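Local coordinates for MobB protein homolog (Geobacillus stearothermophilus, PDB 1XJC), which probably binds a nucleotide through a P-loop and is thought to assist molybdopterin guanine dinucleotide synthesis, at residues W83-D86 / D87-L91; K23-A26 / A27-E31. All blocks are in the same frame, centred on the assembly; numbering follows the deposited sequence.

Interaction 1 of 2, residues W83-D86 / D87-L91; sequences WRLD and DVLAL
Asp-87 turns its carboxylate back onto the main chain of Arg-84, where OD2 accepts the Arg-84 N-H at 2.7 Å in an almost straight bond, 169° at the hydrogen. The amide reaches OD2 on its anti side, from 34° out of the carboxylate plane. With CG anti to its own carbonyl carbon (chi1 -62°), the Asp-87 carboxylate is swung back toward the N-terminal end of the helix, which brings OD2 to the Arg-84 N-H. Two backbone N-H groups bond the Arg-84 carbonyl oxygen weakly: Asp-87 N at 2.8 Å and, farther off, Val-88 N. Arg-84 is the N-cap residue of helix 85-92, and the carboxylate at the third helical position ties down the backbone N-H of that cap, the side-chain-to-main-chain half of a capping box. With an alanine here the Arg-84 N-H would probably lose its acceptor and the first turn be freer to fray. Beyond the cap the regular pattern sets in, Leu-89 N to Leu-85 O at 2.9 Å and Ala-90 N to Asp-86 O at 3.0 Å. The Trp-83 NE1 is bonded to the Leu-78 carbonyl oxygen.

Side-chain packing flanks the turn. The Trp-83 indole meets Asp-87 with its edge, CE3 lying 3.5 Å from CB, while the ring and carboxylate planes are steeply inclined to each other. On the buried side of the helix, Leu-85 CG packs against Leu-89 CD1 at 3.8 Å, the two side chains crossing at a slant. Both leucines touch strand 99-103, Leu-85 on Val-102 and Leu-89 on Val-100, and Val-88 joins Leu-85 on Val-38 of strand 35-39.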
ATOM      1  N   TRP A  83       8.742  15.800   1.805  1.00 31.27           N
ATOM      2  CA  TRP A  83       8.206  14.831   2.759  1.00 31.16           C
ATOM      3  C   TRP A  83       8.664  13.411   2.413  1.00 30.77           C
ATOM      4  O   TRP A  83       8.388  12.918   1.329  1.00 30.08           O
ATOM      5  CB  TRP A  83       6.671  14.845   2.771  1.00 31.10           C
ATOM      6  CG  TRP A  83       6.078  16.031   3.466  1.00 30.66           C
ATOM      7  CD1 TRP A  83       5.529  17.137   2.886  1.00 29.66           C
ATOM      8  CD2 TRP A  83       6.009  16.240   4.880  1.00 30.47           C
ATOM      9  NE1 TRP A  83       5.122  18.025   3.853  1.00 30.06           N
ATOM     10  CE2 TRP A  83       5.406  17.501   5.086  1.00 30.26           C
ATOM     11  CE3 TRP A  83       6.397  15.487   5.991  1.00 31.42           C
ATOM     12  CZ2 TRP A  83       5.181  18.025   6.365  1.00 30.74           C
ATOM     13  CZ3 TRP A  83       6.173  16.006   7.267  1.00 32.77           C
ATOM     14  CH2 TRP A  83       5.567  17.270   7.439  1.00 31.84           C
ATOM     15  N   ARG A  84       9.366  12.756   3.325  1.00 31.16           N
ATOM     16  CA  ARG A  84       9.777  11.382   3.073  1.00 31.92           C
ATOM     17  C   ARG A  84       8.738  10.473   3.734  1.00 29.96           C
ATOM     18  O   ARG A  84       8.075  10.884   4.688  1.00 28.39           O
ATOM     19  CB  ARG A  84      11.155  11.121   3.673  1.00 35.75           C
ATOM     20  CG  ARG A  84      12.262  11.908   3.010  1.00 42.92           C
ATOM     21  CD  ARG A  84      13.533  11.870   3.841  1.00 50.20           C
ATOM     22  NE  ARG A  84      14.579  12.691   3.234  1.00 57.64           N
ATOM     23  CZ  ARG A  84      15.275  12.345   2.153  1.00 60.95           C
ATOM     24  NH1 ARG A  84      15.045  11.181   1.554  1.00 62.55           N
ATOM     25  NH2 ARG A  84      16.191  13.173   1.660  1.00 62.69           N
ATOM     26  N   LEU A  85       8.594   9.242   3.241  1.00 28.60           N
ATOM     27  CA  LEU A  85       7.613   8.329   3.831  1.00 26.60           C
ATOM     28  C   LEU A  85       7.851   8.227   5.332  1.00 25.56           C
ATOM     29  O   LEU A  85       6.904   8.254   6.105  1.00 23.64           O
ATOM     30  CB  LEU A  85       7.680   6.928   3.202  1.00 25.36           C
ATOM     31  CG  LEU A  85       6.777   5.888   3.891  1.00 24.78           C
ATOM     32  CD1 LEU A  85       5.300   6.282   3.725  1.00 22.42           C
ATOM     33  CD2 LEU A  85       7.042   4.478   3.292  1.00 24.32           C
ATOM     34  N   ASP A  86       9.110   8.118   5.753  1.00 26.41           N
ATOM     35  CA  ASP A  86       9.375   8.034   7.189  1.00 28.11           C
ATOM     36  C   ASP A  86       8.860   9.239   7.965  1.00 28.57           C
ATOM     37  O   ASP A  86       8.480   9.095   9.123  1.00 28.85           O
ATOM     38  CB  ASP A  86      10.861   7.807   7.481  1.00 31.27           C
ATOM     39  CG  ASP A  86      11.246   6.333   7.385  1.00 34.69           C
ATOM     40  OD1 ASP A  86      10.321   5.487   7.307  1.00 35.41           O
ATOM     41  OD2 ASP A  86      12.461   6.020   7.397  1.00 36.88           O
ATOM     42  N   ASP A  87       8.831  10.424   7.355  1.00 28.53           N
ATOM     43  CA  ASP A  87       8.286  11.573   8.080  1.00 29.44           C
ATOM     44  C   ASP A  87       6.809  11.320   8.377  1.00 30.17           C
ATOM     45  O   ASP A  87       6.319  11.613   9.471  1.00 30.64           O
ATOM     46  CB  ASP A  87       8.382  12.855   7.266  1.00 30.84           C
ATOM     47  CG  ASP A  87       9.796  13.226   6.939  1.00 33.57           C
ATOM     48  OD1 ASP A  87      10.677  13.095   7.822  1.00 32.94           O
ATOM     49  OD2 ASP A  87      10.016  13.662   5.795  1.00 36.62           O
ATOM     50  N   VAL A  88       6.095  10.772   7.395  1.00 29.76           N
ATOM     51  CA  VAL A  88       4.676  10.499   7.574  1.00 28.07           C
ATOM     52  C   VAL A  88       4.461   9.379   8.595  1.00 28.28           C
ATOM     53  O   VAL A  88       3.639   9.513   9.492  1.00 28.74           O
ATOM     54  CB  VAL A  88       3.996  10.130   6.223  1.00 26.56           C
ATOM     55  CG1 VAL A  88       2.502  10.221   6.360  1.00 25.40           C
ATOM     56  CG2 VAL A  88       4.469  11.063   5.124  1.00 25.58           C
ATOM     57  N   LEU A  89       5.206   8.284   8.477  1.00 28.47           N
ATOM     58  CA  LEU A  89       5.057   7.177   9.417  1.00 28.52           C
ATOM     59  C   LEU A  89       5.368   7.591  10.857  1.00 29.87           C
ATOM     60  O   LEU A  89       4.870   6.972  11.801  1.00 31.79           O
ATOM     61  CB  LEU A  89       5.950   5.993   9.020  1.00 27.06           C
ATOM     62  CG  LEU A  89       5.678   5.335   7.660  1.00 26.06           C
ATOM     63  CD1 LEU A  89       6.754   4.299   7.378  1.00 25.04           C
ATOM     64  CD2 LEU A  89       4.290   4.700   7.642  1.00 25.54           C
ATOM     65  N   ALA A  90       6.192   8.623  11.032  1.00 30.39           N
ATOM     66  CA  ALA A  90       6.531   9.096  12.373  1.00 30.51           C
ATOM     67  C   ALA A  90       5.296   9.755  12.983  1.00 30.71           C
ATOM     68  O   ALA A  90       5.076   9.672  14.189  1.00 31.52           O
ATOM     69  CB  ALA A  90       7.696  10.091  12.315  1.00 29.00           C
ATOM     70  N   LEU A  91       4.491  10.406  12.148  1.00 30.85           N
ATOM     71  CA  LEU A  91       3.266  11.043  12.620  1.00 32.15           C
ATOM     72  C   LEU A  91       2.194   9.997  12.941  1.00 32.90           C
ATOM     73  O   LEU A  91       1.256  10.284  13.680  1.00 33.97           O
ATOM     74  CB  LEU A  91       2.709  12.015  11.571  1.00 32.75           C
ATOM     75  CG  LEU A  91       3.575  13.218  11.182  1.00 34.41           C
ATOM     76  CD1 LEU A  91       2.875  14.048  10.116  1.00 34.02           C
ATOM     77  CD2 LEU A  91       3.841  14.067  12.411  1.00 35.97           C
TER

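Interaction 2 of 2, residues K23-A26 / A27-E31; sequences KWVA and AAVRE
The Lys-23 carbonyl oxygen is gripped by two donors: the Ala-27 N-H at 3.0 Å, as the helical i to i+4 bond, and a water molecule that donates to it at 2.7 Å. The same water accepts a weak bond from Arg-30 NH1, 3.4 Å away, and lies at the edge of the guanidinium, in its plane. A loose bridge thus spans nearly two turns of the helix. Arg-30 folds back to reach it: CG is anti to the carbonyl carbon (chi1 -69°), the chain runs extended to NE, and the guanidinium comes to rest with one face over the Ala-26 carbonyl carbon, 3.5 Å from NH1. Its NH2 passes the methyl of Ala-26, with 3.7 Å between NH2 and CB. The backbone of Arg-30 also donates to the Ala-26 oxygen, so head group and main chain of one residue meet the same peptide.

On another side of the helix, Val-25 and Val-29 lie side by side and point the same way, CG1 of the first 4.0 Å from CG2 of the second. Between them the Val-29 N-H bonds the Val-25 oxygen at 2.8 Å. Ala-27 touches Ile-158 of helix 154-166, while Ala-28 meets Leu-99 and Val-35. Trp-24 also lies on strand 99-103. This is the later part of helix 17-30, which follows the probable P-loop of a parallel-sheet P-loop NTPase fold and packs on strands 99-103 and 35-39 of that sheet.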
ATOM      1  N   LYS A  23     -10.140  -2.489  -1.339  1.00 20.97           N
ATOM      2  CA  LYS A  23     -10.581  -3.756  -0.787  1.00 19.51           C
ATOM      3  C   LYS A  23      -9.779  -4.167   0.427  1.00 18.44           C
ATOM      4  O   LYS A  23     -10.330  -4.724   1.374  1.00 18.70           O
ATOM      5  CB  LYS A  23     -10.498  -4.847  -1.862  1.00 20.45           C
ATOM      6  CG  LYS A  23     -11.522  -4.660  -2.971  1.00 21.07           C
ATOM      7  CD  LYS A  23     -11.352  -5.716  -4.052  1.00 24.97           C
ATOM      8  CE  LYS A  23     -12.312  -5.453  -5.200  1.00 26.66           C
ATOM      9  NZ  LYS A  23     -13.721  -5.433  -4.695  1.00 30.12           N
ATOM     10  N   TRP A  24      -8.476  -3.900   0.406  1.00 17.21           N
ATOM     11  CA  TRP A  24      -7.619  -4.280   1.524  1.00 16.67           C
ATOM     12  C   TRP A  24      -7.986  -3.430   2.740  1.00 17.05           C
ATOM     13  O   TRP A  24      -8.154  -3.961   3.831  1.00 16.86           O
ATOM     14  CB  TRP A  24      -6.147  -4.077   1.150  1.00 17.79           C
ATOM     15  CG  TRP A  24      -5.174  -4.818   2.020  1.00 17.71           C
ATOM     16  CD1 TRP A  24      -5.440  -5.488   3.182  1.00 18.12           C
ATOM     17  CD2 TRP A  24      -3.773  -4.978   1.777  1.00 18.18           C
ATOM     18  NE1 TRP A  24      -4.294  -6.057   3.674  1.00 17.27           N
ATOM     19  CE2 TRP A  24      -3.253  -5.759   2.834  1.00 17.31           C
ATOM     20  CE3 TRP A  24      -2.902  -4.538   0.766  1.00 18.46           C
ATOM     21  CZ2 TRP A  24      -1.897  -6.110   2.911  1.00 19.24           C
ATOM     22  CZ3 TRP A  24      -1.550  -4.888   0.845  1.00 18.30           C
ATOM     23  CH2 TRP A  24      -1.064  -5.665   1.908  1.00 18.05           C
ATOM     24  N   VAL A  25      -8.106  -2.113   2.562  1.00 16.83           N
ATOM     25  CA  VAL A  25      -8.496  -1.245   3.681  1.00 16.45           C
ATOM     26  C   VAL A  25      -9.848  -1.704   4.262  1.00 18.34           C
ATOM     27  O   VAL A  25      -9.994  -1.820   5.477  1.00 20.37           O
ATOM     28  CB  VAL A  25      -8.606   0.267   3.247  1.00 15.57           C
ATOM     29  CG1 VAL A  25      -9.360   1.057   4.297  1.00 14.54           C
ATOM     30  CG2 VAL A  25      -7.209   0.881   3.052  1.00 14.67           C
ATOM     31  N   ALA A  26     -10.826  -1.983   3.398  1.00 18.48           N
ATOM     32  CA  ALA A  26     -12.153  -2.419   3.853  1.00 19.10           C
ATOM     33  C   ALA A  26     -12.120  -3.714   4.682  1.00 19.88           C
ATOM     34  O   ALA A  26     -12.807  -3.823   5.706  1.00 20.04           O
ATOM     35  CB  ALA A  26     -13.119  -2.599   2.625  1.00 17.71           C
ATOM     36  N   ALA A  27     -11.326  -4.693   4.251  1.00 19.52           N
ATOM     37  CA  ALA A  27     -11.243  -5.953   4.986  1.00 18.17           C
ATOM     38  C   ALA A  27     -10.597  -5.672   6.336  1.00 20.04           C
ATOM     39  O   ALA A  27     -11.045  -6.184   7.363  1.00 21.65           O
ATOM     40  CB  ALA A  27     -10.409  -6.986   4.207  1.00 16.96           C
ATOM     41  N   ALA A  28      -9.541  -4.853   6.339  1.00 19.86           N
ATOM     42  CA  ALA A  28      -8.866  -4.537   7.606  1.00 20.80           C
ATOM     43  C   ALA A  28      -9.851  -3.826   8.546  1.00 21.70           C
ATOM     44  O   ALA A  28      -9.920  -4.143   9.732  1.00 21.49           O
ATOM     45  CB  ALA A  28      -7.633  -3.641   7.354  1.00 19.32           C
ATOM     46  N   VAL A  29     -10.607  -2.861   8.016  1.00 22.65           N
ATOM     47  CA  VAL A  29     -11.584  -2.136   8.841  1.00 22.05           C
ATOM     48  C   VAL A  29     -12.634  -3.091   9.408  1.00 23.34           C
ATOM     49  O   VAL A  29     -12.956  -3.040  10.602  1.00 24.35           O
ATOM     50  CB  VAL A  29     -12.291  -0.985   8.036  1.00 21.14           C
ATOM     51  CG1 VAL A  29     -13.418  -0.386   8.864  1.00 19.68           C
ATOM     52  CG2 VAL A  29     -11.281   0.115   7.687  1.00 20.54           C
ATOM     53  N   ARG A  30     -13.165  -3.971   8.565  1.00 25.13           N
ATOM     54  CA  ARG A  30     -14.169  -4.941   9.023  1.00 27.33           C
ATOM     55  C   ARG A  30     -13.653  -5.804  10.166  1.00 26.81           C
ATOM     56  O   ARG A  30     -14.415  -6.178  11.043  1.00 27.49           O
ATOM     57  CB  ARG A  30     -14.599  -5.886   7.898  1.00 29.57           C
ATOM     58  CG  ARG A  30     -15.397  -5.257   6.805  1.00 35.85           C
ATOM     59  CD  ARG A  30     -15.963  -6.342   5.901  1.00 41.31           C
ATOM     60  NE  ARG A  30     -16.130  -5.852   4.537  1.00 47.27           N
ATOM     61  CZ  ARG A  30     -15.206  -5.947   3.585  1.00 48.26           C
ATOM     62  NH1 ARG A  30     -14.034  -6.524   3.828  1.00 48.86           N
ATOM     63  NH2 ARG A  30     -15.456  -5.454   2.382  1.00 49.56           N
ATOM     64  N   GLU A  31     -12.371  -6.151  10.133  1.00 27.14           N
ATOM     65  CA  GLU A  31     -11.775  -6.963  11.191  1.00 28.22           C
ATOM     66  C   GLU A  31     -11.588  -6.112  12.434  1.00 26.82           C
ATOM     67  O   GLU A  31     -11.118  -6.608  13.453  1.00 26.83           O
ATOM     68  CB  GLU A  31     -10.406  -7.511  10.767  1.00 31.81           C
ATOM     69  CG  GLU A  31     -10.465  -8.652   9.781  1.00 37.46           C
ATOM     70  CD  GLU A  31     -11.241  -9.825  10.331  1.00 41.21           C
ATOM     71  OE1 GLU A  31     -10.779 -10.437  11.322  1.00 42.63           O
ATOM     72  OE2 GLU A  31     -12.322 -10.122   9.778  1.00 43.64           O
TER
HETATM   73  O   HOH W   1     -12.445  -6.337   0.840  1.00 26.97           O

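Interactions 1 and 2 do not touch: their centres are about 23 Å apart and their nearest atoms about 13 Å. Along the chain helix 17-30 comes first, and the two helices are linked through the parallel sheet, since both pack on strands 99-103 and 35-39. Interaction 1 uses even-numbered residues of strand 99-103 and interaction 2 odd-numbered ones, consistent with helices on opposite faces of the sheet. The probable phosphate-binding loop runs into the start of helix 17-30, so interaction 2 shares a helix with it, toward the other end.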